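Local coordinates for nitrate transport protein nrtA (Synechocystis sp., PDB 2G29) that binds nitrate as the solute-binding component of the NrtABCD ABC transporter, which takes up nitrate and probably also nitrite, at residues G38-T43 with V191-M196. Residues are numbered along the deposited sequence; the frame is centred on the assembly and turned at random.
Sequences GFIALT and VPPAQM
P193 sets one edge of its ring against two branched side chains, I40 and L42, and the contact illustrates how two lobes of a binding protein can meet through apolar contacts, methyl groups against a proline ring, with no hydrogen bond between the segments. The gamma-branch of I40 does the nearer touching: its CG2 methyl lies 3.8 Å from P193 CG and 3.9 Å from P193 CB, so that it covers the CB–CG edge of the ring. With CG1 beside the backbone N (chi1 -71°), the CG2 methyl is left anti to that N and faces the proline, while the CG1–CD1 arm leads away. L42 approaches the same edge from its CB end, one methyl of its fork, CD2, standing 4.1 Å from P193 CB. Here CG lies anti to the carbonyl carbon (chi1 -63°), which carries the fork toward P193 although its CB does not head there. Between the two, A41 is the centre of an inverse gamma turn, and its carbonyl oxygen is hydrogen-bonded to NE1 of W214. W73, which binds nitrate, touches I40, L42 and P193 alike, and a bound nitrate ion comes within about 3 Å of the L42 side chain, nearest atoms. The loops after strands 36-39 and 187-190, which belong to different sheets, thus form an apolar seam beside the anion site, in keeping with the interdomain cleft of a two-domain periplasmic binding protein.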
# COMPACT_ATOMS: atom_id res chain seq x y z
N GLY A 38 -4.10 -2.49 -13.45
CA GLY A 38 -2.80 -3.02 -13.11
C GLY A 38 -2.67 -3.45 -11.66
O GLY A 38 -3.46 -3.00 -10.80
N PHE A 39 -1.75 -4.38 -11.40
CA PHE A 39 -1.42 -4.74 -10.01
C PHE A 39 0.06 -5.10 -9.94
O PHE A 39 0.66 -5.45 -10.96
CB PHE A 39 -2.24 -5.94 -9.49
CG PHE A 39 -1.81 -7.28 -10.04
CD1 PHE A 39 -0.96 -8.11 -9.31
CD2 PHE A 39 -2.26 -7.70 -11.31
CE1 PHE A 39 -0.56 -9.34 -9.82
CE2 PHE A 39 -1.87 -8.91 -11.83
CZ PHE A 39 -1.02 -9.74 -11.10
N ILE A 40 0.62 -4.98 -8.74
CA ILE A 40 1.99 -5.38 -8.49
C ILE A 40 1.83 -6.67 -7.65
O ILE A 40 0.85 -6.80 -6.85
CB ILE A 40 2.76 -4.27 -7.73
CG1 ILE A 40 3.02 -3.06 -8.65
CG2 ILE A 40 4.08 -4.78 -7.21
CD1 ILE A 40 1.82 -2.54 -9.37
N ALA A 41 2.74 -7.63 -7.83
CA ALA A 41 2.64 -8.94 -7.16
C ALA A 41 2.85 -8.82 -5.67
O ALA A 41 3.99 -8.97 -5.18
CB ALA A 41 3.65 -9.92 -7.77
N LEU A 42 1.75 -8.56 -4.99
CA LEU A 42 1.66 -8.34 -3.55
C LEU A 42 0.32 -8.86 -3.05
O LEU A 42 -0.69 -8.70 -3.73
CB LEU A 42 1.71 -6.84 -3.26
CG LEU A 42 3.02 -6.19 -3.68
CD1 LEU A 42 2.81 -4.70 -3.89
CD2 LEU A 42 4.09 -6.47 -2.65
N THR A 43 0.31 -9.43 -1.84
CA THR A 43 -0.92 -9.97 -1.29
C THR A 43 -2.04 -8.95 -1.25
O THR A 43 -3.21 -9.31 -1.44
CB THR A 43 -0.68 -10.52 0.10
OG1 THR A 43 0.47 -11.37 0.04
CG2 THR A 43 -1.89 -11.38 0.54
N VAL A 191 13.51 0.06 -5.38
CA VAL A 191 13.64 -1.29 -5.92
C VAL A 191 12.20 -1.81 -6.14
O VAL A 191 11.35 -1.70 -5.25
CB VAL A 191 14.37 -2.27 -4.92
CG1 VAL A 191 14.40 -3.68 -5.49
CG2 VAL A 191 15.82 -1.79 -4.66
N PRO A 192 11.90 -2.36 -7.33
CA PRO A 192 10.53 -2.89 -7.55
C PRO A 192 10.22 -3.95 -6.48
O PRO A 192 11.08 -4.75 -6.12
CB PRO A 192 10.61 -3.51 -8.95
CG PRO A 192 11.69 -2.69 -9.65
CD PRO A 192 12.73 -2.48 -8.55
N PRO A 193 8.98 -3.99 -5.99
CA PRO A 193 8.63 -4.97 -4.95
C PRO A 193 9.05 -6.40 -5.19
O PRO A 193 9.63 -7.02 -4.29
CB PRO A 193 7.11 -4.83 -4.83
CG PRO A 193 6.92 -3.32 -5.07
CD PRO A 193 7.86 -3.07 -6.27
N ALA A 194 8.79 -6.92 -6.39
CA ALA A 194 9.13 -8.30 -6.68
C ALA A 194 10.63 -8.54 -6.83
O ALA A 194 11.05 -9.68 -7.03
CB ALA A 194 8.40 -8.73 -7.94
N GLN A 195 11.43 -7.48 -6.73
CA GLN A 195 12.87 -7.60 -6.86
C GLN A 195 13.60 -7.30 -5.54
O GLN A 195 14.84 -7.35 -5.49
CB GLN A 195 13.40 -6.65 -7.94
CG GLN A 195 12.90 -7.03 -9.35
CD GLN A 195 13.25 -5.99 -10.41
OE1 GLN A 195 14.33 -5.38 -10.37
NE2 GLN A 195 12.33 -5.77 -11.35
N MET A 196 12.85 -7.03 -4.46
CA MET A 196 13.48 -6.72 -3.18
C MET A 196 14.33 -7.88 -2.65
O MET A 196 15.47 -7.65 -2.20
CB MET A 196 12.41 -6.34 -2.15
CG MET A 196 11.79 -4.98 -2.35
SD MET A 196 12.93 -3.71 -1.74
CE MET A 196 11.92 -2.24 -1.98